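Local coordinates for transcription inhibitor protein Gfh1 (Thermus thermophilus, PDB 2F23) that inhibits all catalytic activities of RNA polymerase by partially occluding its substrate-binding site and so preventing NTP binding, at residues R14-Q17 with Q18-R21; K31-Q34 with E35-S39; A60-D63 with S64-I68; V104-P107 with A108-N111. One frame throughout, in Å; residues are numbered along the deposited sequence.

Contact 1: R14-Q17 with Q18-R21; sequences RLMQ and QLER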
loop_
_atom_site.group_PDB
_atom_site.type_symbol
_atom_site.label_atom_id
_atom_site.label_comp_id
_atom_site.label_asym_id
_atom_site.label_seq_id
_atom_site.Cartn_x
_atom_site.Cartn_y
_atom_site.Cartn_z
ATOM N N ARG A 14 6.984 8.347 -0.357
ATOM C CA ARG A 14 6.954 6.973 0.119
ATOM C C ARG A 14 6.831 5.974 -1.024
ATOM O O ARG A 14 7.573 4.997 -1.072
ATOM C CB ARG A 14 5.805 6.766 1.103
ATOM C CG ARG A 14 5.885 7.645 2.337
ATOM C CD ARG A 14 4.865 7.238 3.394
ATOM N NE ARG A 14 5.349 6.162 4.257
ATOM C CZ ARG A 14 5.498 4.896 3.883
ATOM N NH1 ARG A 14 5.199 4.521 2.648
ATOM N NH2 ARG A 14 5.948 3.999 4.749
ATOM N N LEU A 15 5.897 6.218 -1.938
ATOM C CA LEU A 15 5.707 5.309 -3.057
ATOM C C LEU A 15 6.905 5.264 -4.000
ATOM O O LEU A 15 7.233 4.203 -4.529
ATOM C CB LEU A 15 4.434 5.675 -3.828
ATOM C CG LEU A 15 3.143 5.446 -3.037
ATOM C CD1 LEU A 15 1.955 5.854 -3.886
ATOM C CD2 LEU A 15 3.031 3.980 -2.635
ATOM N N MET A 16 7.553 6.405 -4.225
ATOM C CA MET A 16 8.719 6.417 -5.108
ATOM C C MET A 16 9.848 5.625 -4.468
ATOM O O MET A 16 10.566 4.891 -5.151
ATOM C CB MET A 16 9.195 7.844 -5.392
ATOM C CG MET A 16 10.418 7.916 -6.318
ATOM S SD MET A 16 10.152 7.176 -7.971
ATOM C CE MET A 16 8.793 8.168 -8.481
ATOM N N GLN A 17 10.011 5.780 -3.158
ATOM C CA GLN A 17 11.052 5.044 -2.445
ATOM C C GLN A 17 10.734 3.559 -2.543
ATOM O O GLN A 17 11.626 2.740 -2.747
ATOM C CB GLN A 17 11.113 5.468 -0.974
ATOM C CG GLN A 17 11.457 6.938 -0.780
ATOM C CD GLN A 17 11.400 7.375 0.671
ATOM O OE1 GLN A 17 10.505 6.981 1.416
ATOM N NE2 GLN A 17 12.351 8.210 1.075
ATOM N N GLN A 18 9.458 3.213 -2.402
ATOM C CA GLN A 18 9.058 1.816 -2.495
ATOM C C GLN A 18 9.355 1.288 -3.893
ATOM O O GLN A 18 9.806 0.150 -4.053
ATOM C CB GLN A 18 7.571 1.655 -2.192
ATOM C CG GLN A 18 7.132 0.199 -2.168
ATOM C CD GLN A 18 5.657 0.035 -1.884
ATOM O OE1 GLN A 18 5.172 -1.081 -1.693
ATOM N NE2 GLN A 18 4.930 1.146 -1.856
ATOM N N LEU A 19 9.092 2.108 -4.906
ATOM C CA LEU A 19 9.353 1.717 -6.287
ATOM C C LEU A 19 10.843 1.441 -6.497
ATOM O O LEU A 19 11.213 0.479 -7.161
ATOM C CB LEU A 19 8.887 2.812 -7.250
ATOM C CG LEU A 19 9.218 2.637 -8.737
ATOM C CD1 LEU A 19 8.701 1.299 -9.236
ATOM C CD2 LEU A 19 8.586 3.777 -9.526
ATOM N N GLU A 20 11.696 2.284 -5.927
ATOM C CA GLU A 20 13.134 2.084 -6.072
ATOM C C GLU A 20 13.544 0.750 -5.462
ATOM O O GLU A 20 14.358 0.023 -6.032
ATOM C CB GLU A 20 13.898 3.226 -5.400
ATOM C CG GLU A 20 13.594 4.591 -5.991
ATOM C CD GLU A 20 14.065 4.734 -7.426
ATOM O OE1 GLU A 20 13.677 3.904 -8.278
ATOM O OE2 GLU A 20 14.821 5.688 -7.706
ATOM N N ARG A 21 12.974 0.428 -4.305
ATOM C CA ARG A 21 13.287 -0.823 -3.632
ATOM C C ARG A 21 12.794 -1.998 -4.472
ATOM O O ARG A 21 13.474 -3.016 -4.585
ATOM C CB ARG A 21 12.651 -0.852 -2.237
ATOM C CG ARG A 21 13.424 -0.062 -1.174
ATOM C CD ARG A 21 13.740 1.358 -1.633
ATOM N NE ARG A 21 14.419 2.153 -0.610
ATOM C CZ ARG A 21 13.872 2.516 0.547
ATOM N NH1 ARG A 21 12.630 2.157 0.841
ATOM N NH2 ARG A 21 14.566 3.247 1.409
#
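The amides of Gln18, Leu19 and Glu20 each bond back four residues, to the carbonyls of Arg14, Leu15 and Met16, in regular alpha-helical geometry. Leu19 N to Leu15 O is 2.8 Å. The helix is 9-37, the first arm of the coiled-coil hairpin in the N-terminal part of this Gre-family factor. Two pairs of side chains meet along the helix. Leu15 and Gln18 lie alongside each other and point the same way. The methyl CD2 of Leu15 rests 3.5 Å from NE2 of Gln18. The glutamine is fully stretched, with CG opposite the backbone N (chi1 -175°) and the next bond also extended. Its amide therefore passes beside the leucine, and NE2 is hydrogen-bonded to OE2 of Glu148 in strand 145-155. Arg14 NH1 makes a long, weak ion pair with Glu148 OE1, the other oxygen of that carboxylate. These polar ends tie the arm to the C-terminal domain. Leu15 is buried, and it touches Leu69 of the second arm and Val137. Further round, Met16 and Leu19 slant across one another. SD of Met16 lies 4.1 Å from CD2 of Leu19, and Met16 also touches Leu69. Elsewhere on the helix, CB of Gln17 lies over one face of the Arg21 guanidinium, offset toward its rim and 4.1 Å from Arg21 NH1.

Contact 2: K31-Q34 with E35-S39; sequences KILQ and ELMES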
loop_
_atom_site.group_PDB
_atom_site.type_symbol
_atom_site.label_atom_id
_atom_site.label_comp_id
_atom_site.label_asym_id
_atom_site.label_seq_id
_atom_site.Cartn_x
_atom_site.Cartn_y
_atom_site.Cartn_z
ATOM N N LYS A 31 18.364 -11.741 -12.125
ATOM C CA LYS A 31 19.673 -12.384 -12.099
ATOM C C LYS A 31 19.502 -13.854 -11.718
ATOM O O LYS A 31 20.090 -14.739 -12.338
ATOM C CB LYS A 31 20.591 -11.684 -11.093
ATOM C CG LYS A 31 21.998 -12.263 -11.029
ATOM C CD LYS A 31 22.844 -11.553 -9.982
ATOM C CE LYS A 31 22.298 -11.770 -8.579
ATOM N NZ LYS A 31 22.314 -13.207 -8.189
ATOM N N ILE A 32 18.689 -14.106 -10.697
ATOM C CA ILE A 32 18.430 -15.468 -10.243
ATOM C C ILE A 32 17.826 -16.310 -11.364
ATOM O O ILE A 32 18.247 -17.444 -11.600
ATOM C CB ILE A 32 17.478 -15.469 -9.026
ATOM C CG1 ILE A 32 18.205 -14.896 -7.807
ATOM C CG2 ILE A 32 16.973 -16.883 -8.741
ATOM C CD1 ILE A 32 17.343 -14.791 -6.571
ATOM N N LEU A 33 16.840 -15.752 -12.058
ATOM C CA LEU A 33 16.195 -16.470 -13.149
ATOM C C LEU A 33 17.202 -16.800 -14.244
ATOM O O LEU A 33 17.250 -17.929 -14.736
ATOM C CB LEU A 33 15.052 -15.635 -13.741
ATOM C CG LEU A 33 14.374 -16.259 -14.966
ATOM C CD1 LEU A 33 13.791 -17.616 -14.595
ATOM C CD2 LEU A 33 13.279 -15.331 -15.486
ATOM N N GLN A 34 18.012 -15.817 -14.620
ATOM C CA GLN A 34 19.011 -16.018 -15.664
ATOM C C GLN A 34 19.998 -17.115 -15.281
ATOM O O GLN A 34 20.346 -17.960 -16.108
ATOM C CB GLN A 34 19.766 -14.715 -15.934
ATOM C CG GLN A 34 20.747 -14.791 -17.096
ATOM C CD GLN A 34 20.081 -15.190 -18.400
ATOM O OE1 GLN A 34 19.060 -14.621 -18.790
ATOM N NE2 GLN A 34 20.662 -16.167 -19.088
ATOM N N GLU A 35 20.449 -17.100 -14.031
ATOM C CA GLU A 35 21.390 -18.104 -13.545
ATOM C C GLU A 35 20.796 -19.507 -13.669
ATOM O O GLU A 35 21.477 -20.443 -14.092
ATOM C CB GLU A 35 21.751 -17.843 -12.075
ATOM C CG GLU A 35 22.231 -16.433 -11.758
ATOM C CD GLU A 35 23.520 -16.063 -12.459
ATOM O OE1 GLU A 35 23.541 -16.045 -13.708
ATOM O OE2 GLU A 35 24.516 -15.783 -11.758
ATOM N N LEU A 36 19.524 -19.650 -13.299
ATOM C CA LEU A 36 18.852 -20.942 -13.366
ATOM C C LEU A 36 18.631 -21.396 -14.802
ATOM O O LEU A 36 18.658 -22.595 -15.094
ATOM C CB LEU A 36 17.508 -20.880 -12.633
ATOM C CG LEU A 36 17.574 -20.694 -11.115
ATOM C CD1 LEU A 36 16.165 -20.581 -10.559
ATOM C CD2 LEU A 36 18.307 -21.866 -10.475
ATOM N N MET A 37 18.410 -20.440 -15.697
ATOM C CA MET A 37 18.189 -20.756 -17.101
ATOM C C MET A 37 19.485 -21.263 -17.728
ATOM O O MET A 37 19.461 -22.096 -18.637
ATOM C CB MET A 37 17.673 -19.519 -17.850
ATOM C CG MET A 37 16.296 -19.049 -17.377
ATOM S SD MET A 37 15.598 -17.629 -18.284
ATOM C CE MET A 37 15.298 -18.384 -19.812
ATOM N N GLU A 38 20.616 -20.778 -17.223
ATOM C CA GLU A 38 21.920 -21.189 -17.740
ATOM C C GLU A 38 22.577 -22.296 -16.914
ATOM O O GLU A 38 23.699 -22.707 -17.204
ATOM C CB GLU A 38 22.867 -19.985 -17.809
ATOM C CG GLU A 38 22.373 -18.843 -18.686
ATOM C CD GLU A 38 23.453 -17.811 -18.961
ATOM O OE1 GLU A 38 24.473 -18.169 -19.588
ATOM O OE2 GLU A 38 23.287 -16.643 -18.550
ATOM N N SER A 39 21.882 -22.779 -15.888
ATOM C CA SER A 39 22.423 -23.833 -15.034
ATOM C C SER A 39 22.528 -25.157 -15.785
ATOM O O SER A 39 21.731 -25.436 -16.679
ATOM C CB SER A 39 21.545 -24.016 -13.792
ATOM O OG SER A 39 20.246 -24.462 -14.140
#
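Gln34 and Glu38 are joined twice, once through the backbone and once through their side chains. Glu38 N donates to Gln34 O at 3.0 Å. Gln34 NE2 donates to Glu38 OE2 at 2.7 Å. The amide and carboxylate planes are 71° apart, and the oxygen is met from above the carboxylate plane. A bend at chi2 of Gln34 (58°) turns its amide toward the glutamate. Leu36 N is satisfied by Ile32 O at 3.1 Å, and Met37 N by Leu33 O at 2.9 Å. The carbonyl of Leu36 then takes the hydroxyl of Ser39, with Ser39 OG to Leu36 O at 2.6 Å, and a weak bond from Ser39 N. Ser39 itself already belongs to the loop that follows the helix. Lys31 NZ and Glu35 OE2 carry opposite charges but stay 4.9 Å apart. One apolar contact joins Leu33 and Met37: CG of Leu33 meets SD of Met37 at 3.8 Å, and CD1 of Leu33 meets CG of Met37 at 4.0 Å. With an alanine here instead of Leu33, the Met37 thioether would probably lose its apolar neighbour and a gap would open toward helix 46-71. Ile32 and Leu36 make a second, side by side. The contact lies at the far end of the coiled coil, where Leu33 and Leu36 face helix 46-71: Leu33 touches Lys52 and Lys55, and Leu36 touches Leu48 and Ala51.

Contact 3: A60-D63 with S64-I68; sequences ARID and SLEDI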
loop_
_atom_site.group_PDB
_atom_site.type_symbol
_atom_site.label_atom_id
_atom_site.label_comp_id
_atom_site.label_asym_id
_atom_site.label_seq_id
_atom_site.Cartn_x
_atom_site.Cartn_y
_atom_site.Cartn_z
ATOM N N ALA A 60 4.575 -7.027 -11.180
ATOM C CA ALA A 60 3.202 -6.568 -10.989
ATOM C C ALA A 60 3.144 -5.408 -10.003
ATOM O O ALA A 60 2.354 -4.480 -10.171
ATOM C CB ALA A 60 2.327 -7.715 -10.501
ATOM N N ARG A 61 3.971 -5.463 -8.965
ATOM C CA ARG A 61 3.992 -4.394 -7.977
ATOM C C ARG A 61 4.555 -3.136 -8.627
ATOM O O ARG A 61 4.032 -2.040 -8.434
ATOM C CB ARG A 61 4.849 -4.798 -6.771
ATOM C CG ARG A 61 4.279 -5.962 -5.967
ATOM C CD ARG A 61 5.283 -6.475 -4.948
ATOM N NE ARG A 61 5.483 -5.563 -3.824
ATOM C CZ ARG A 61 4.610 -5.389 -2.837
ATOM N NH1 ARG A 61 3.468 -6.062 -2.828
ATOM N NH2 ARG A 61 4.891 -4.555 -1.844
ATOM N N ILE A 62 5.617 -3.297 -9.410
ATOM C CA ILE A 62 6.234 -2.163 -10.088
ATOM C C ILE A 62 5.264 -1.498 -11.054
ATOM O O ILE A 62 5.222 -0.270 -11.143
ATOM C CB ILE A 62 7.501 -2.591 -10.851
ATOM C CG1 ILE A 62 8.607 -2.915 -9.847
ATOM C CG2 ILE A 62 7.946 -1.484 -11.806
ATOM C CD1 ILE A 62 9.862 -3.477 -10.465
ATOM N N ASP A 63 4.489 -2.299 -11.777
ATOM C CA ASP A 63 3.530 -1.731 -12.721
ATOM C C ASP A 63 2.484 -0.897 -11.992
ATOM O O ASP A 63 2.105 0.181 -12.452
ATOM C CB ASP A 63 2.842 -2.834 -13.532
ATOM C CG ASP A 63 3.780 -3.496 -14.524
ATOM O OD1 ASP A 63 4.599 -2.778 -15.136
ATOM O OD2 ASP A 63 3.692 -4.729 -14.699
ATOM N N SER A 64 2.014 -1.396 -10.855
ATOM C CA SER A 64 1.019 -0.671 -10.078
ATOM C C SER A 64 1.602 0.625 -9.528
ATOM O O SER A 64 0.950 1.670 -9.557
ATOM C CB SER A 64 0.503 -1.542 -8.932
ATOM O OG SER A 64 -0.250 -2.635 -9.430
ATOM N N LEU A 65 2.833 0.562 -9.034
ATOM C CA LEU A 65 3.471 1.752 -8.487
ATOM C C LEU A 65 3.711 2.801 -9.564
ATOM O O LEU A 65 3.475 3.984 -9.345
ATOM C CB LEU A 65 4.791 1.379 -7.802
ATOM C CG LEU A 65 4.589 0.608 -6.496
ATOM C CD1 LEU A 65 5.919 0.057 -6.013
ATOM C CD2 LEU A 65 3.967 1.525 -5.449
ATOM N N GLU A 66 4.181 2.367 -10.729
ATOM C CA GLU A 66 4.438 3.293 -11.822
ATOM C C GLU A 66 3.143 3.931 -12.297
ATOM O O GLU A 66 3.122 5.106 -12.658
ATOM C CB GLU A 66 5.129 2.568 -12.979
ATOM C CG GLU A 66 6.595 2.273 -12.699
ATOM C CD GLU A 66 7.258 1.443 -13.781
ATOM O OE1 GLU A 66 8.503 1.419 -13.813
ATOM O OE2 GLU A 66 6.544 0.810 -14.587
ATOM N N ASP A 67 2.063 3.156 -12.287
ATOM C CA ASP A 67 0.765 3.662 -12.717
ATOM C C ASP A 67 0.301 4.786 -11.800
ATOM O O ASP A 67 -0.068 5.868 -12.260
ATOM C CB ASP A 67 -0.279 2.543 -12.701
ATOM C CG ASP A 67 -1.650 3.025 -13.134
ATOM O OD1 ASP A 67 -2.640 2.711 -12.440
ATOM O OD2 ASP A 67 -1.737 3.716 -14.170
ATOM N N ILE A 68 0.324 4.522 -10.498
ATOM C CA ILE A 68 -0.108 5.508 -9.517
ATOM C C ILE A 68 0.773 6.749 -9.504
ATOM O O ILE A 68 0.275 7.872 -9.529
ATOM C CB ILE A 68 -0.134 4.895 -8.111
ATOM C CG1 ILE A 68 -1.105 3.713 -8.103
ATOM C CG2 ILE A 68 -0.532 5.950 -7.079
ATOM C CD1 ILE A 68 -1.219 3.035 -6.786
HETATM O O HOH W 1 0.325 -4.918 -8.027
HETATM O O HOH W 2 -0.008 -4.448 -11.839
#
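Glu66 lies alongside Ile62, one turn back on helix 46-71, the second arm of the coiled-coil hairpin. Its CB is 3.4 Å from Ile62 O, the carbonyl that its own amide N bonds to. CG stays over the same carbonyl, 3.3 Å from Ile62 O. With the chain extended beyond CG (chi2 175°), CD runs up beside the isoleucine and meets CG2 of Ile62 at 3.6 Å. OE1 also touches that methyl, and it forms a salt bridge with NH2 of Arg23 on helix 9-37. OE2 comes to 4.1 Å from OD1 of Asp63, an approach of like charges. A leucine in place of Glu66 would probably leave Arg23 without its salt-bridge partner between the two helices. On another side of the helix, a water donates to Ala60 O at 2.9 Å and lies 3.0 Å from Ser64 OG. A second water lies 2.7 Å from Ser64 OG, and its bond to Ala60 O is weak. Ser64 OG is also hydrogen-bonded to the carbonyl of Leu95. Arg23 probably offsets the crowding of negative charge, while the Ile62 methyl lies against the carboxylate and probably limits solvent on that flank.

Contact 4: V104-P107 with A108-N111; sequences VVSP and AEAN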
loop_
_atom_site.group_PDB
_atom_site.type_symbol
_atom_site.label_atom_id
_atom_site.label_comp_id
_atom_site.label_asym_id
_atom_site.label_seq_id
_atom_site.Cartn_x
_atom_site.Cartn_y
_atom_site.Cartn_z
ATOM N N VAL A 104 -12.590 6.209 12.668
ATOM C CA VAL A 104 -11.817 6.265 13.899
ATOM C C VAL A 104 -12.797 6.578 15.027
ATOM O O VAL A 104 -13.538 7.557 14.962
ATOM C CB VAL A 104 -10.726 7.362 13.831
ATOM C CG1 VAL A 104 -10.008 7.460 15.158
ATOM C CG2 VAL A 104 -9.721 7.032 12.724
ATOM N N VAL A 105 -12.812 5.731 16.052
ATOM C CA VAL A 105 -13.724 5.930 17.172
ATOM C C VAL A 105 -13.016 5.712 18.500
ATOM O O VAL A 105 -11.855 5.308 18.535
ATOM C CB VAL A 105 -14.919 4.952 17.090
ATOM C CG1 VAL A 105 -15.715 5.205 15.809
ATOM C CG2 VAL A 105 -14.417 3.511 17.111
ATOM N N SER A 106 -13.711 5.988 19.596
ATOM C CA SER A 106 -13.116 5.770 20.907
ATOM C C SER A 106 -12.989 4.269 21.129
ATOM O O SER A 106 -13.731 3.480 20.543
ATOM C CB SER A 106 -13.978 6.399 22.003
ATOM O OG SER A 106 -13.916 7.812 21.929
ATOM N N PRO A 107 -12.038 3.849 21.973
ATOM C CA PRO A 107 -11.818 2.431 22.262
ATOM C C PRO A 107 -13.085 1.628 22.546
ATOM O O PRO A 107 -13.244 0.519 22.042
ATOM C CB PRO A 107 -10.873 2.474 23.457
ATOM C CG PRO A 107 -10.028 3.665 23.142
ATOM C CD PRO A 107 -11.061 4.685 22.699
ATOM N N ALA A 108 -13.985 2.200 23.339
ATOM C CA ALA A 108 -15.227 1.533 23.706
ATOM C C ALA A 108 -16.197 1.311 22.549
ATOM O O ALA A 108 -17.130 0.518 22.663
ATOM C CB ALA A 108 -15.919 2.317 24.813
ATOM N N GLU A 109 -15.974 1.999 21.434
ATOM C CA GLU A 109 -16.850 1.877 20.270
ATOM C C GLU A 109 -16.284 1.007 19.148
ATOM O O GLU A 109 -16.940 0.794 18.126
ATOM C CB GLU A 109 -17.166 3.269 19.713
ATOM C CG GLU A 109 -18.071 4.111 20.598
ATOM C CD GLU A 109 -18.072 5.575 20.199
ATOM O OE1 GLU A 109 -17.080 6.271 20.495
ATOM O OE2 GLU A 109 -19.059 6.030 19.582
ATOM N N ALA A 110 -15.073 0.496 19.335
ATOM C CA ALA A 110 -14.436 -0.326 18.308
ATOM C C ALA A 110 -15.218 -1.580 17.914
ATOM O O ALA A 110 -15.803 -2.257 18.763
ATOM C CB ALA A 110 -13.032 -0.714 18.756
ATOM N N ASN A 111 -15.227 -1.871 16.615
ATOM C CA ASN A 111 -15.890 -3.054 16.073
ATOM C C ASN A 111 -15.331 -3.288 14.674
ATOM O O ASN A 111 -15.746 -2.643 13.711
ATOM C CB ASN A 111 -17.404 -2.856 15.996
ATOM C CG ASN A 111 -18.142 -4.160 15.760
ATOM O OD1 ASN A 111 -17.698 -5.001 14.976
ATOM N ND2 ASN A 111 -19.272 -4.334 16.435
HETATM O O HOH W 3 -15.897 7.765 18.765
#
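Val105 lays its CG2 methyl against the base of Glu109, 3.7 Å from Glu109 C and 3.8 Å from Glu109 CB. The two side chains slant past each other. The methyl reaches the glutamate because CG1 stands anti to the carbonyl carbon (chi1 -62°), which leaves CG2 between the backbone N and the carbonyl carbon. The polar end of Glu109 turns back to Ser106. A water bridges the two, accepting from Ser106 N at 2.9 Å and donating to Glu109 OE1 at 2.6 Å. The direct bond from Ser106 N to OE1 is weak. OE1 also comes to 3.5 Å from Ser106 CB. The chain here leaves strand 99-105 of the five-stranded sheet in the C-terminal domain, which belongs to the FKBP clan, and makes a short 3-10 turn. Two backbone bonds of the i to i+3 kind close the turn. Glu109 N donates to Ser106 O at 2.8 Å, and Ala110 N donates to Pro107 O at 3.3 Å. CB of Ala110 also lies close to Pro107 O. Val105 is buried and touches Lys118 of the adjoining strand 117-120. Pro107 and Ala110 both touch Ser120 of that strand. Val105 is backbone-bonded to Ile119 and Asp121, and Asn111 to Lys118.

In the fold
Contacts 1 and 3 are partly buried and lie on facing helices, 9-37 and 46-71. They touch each other: Leu15, Gln18 and Leu19 of contact 1 pack on Leu65, and Gln18 meets Arg61. Contact 2 shares helix 9-37 with contact 1, but the two centres are about 26 Å apart. It is a surface contact, held by one exposed amide-carboxylate bond and by apolar side chains, two of them facing helix 46-71. Contact 4 is also at the surface, on the far side of the chain's centre and about 52 Å from contact 2 between centres. Helical bonding carries the first three contacts. Contact 4 relies on a 3-10 turn at a strand end and a bridging water.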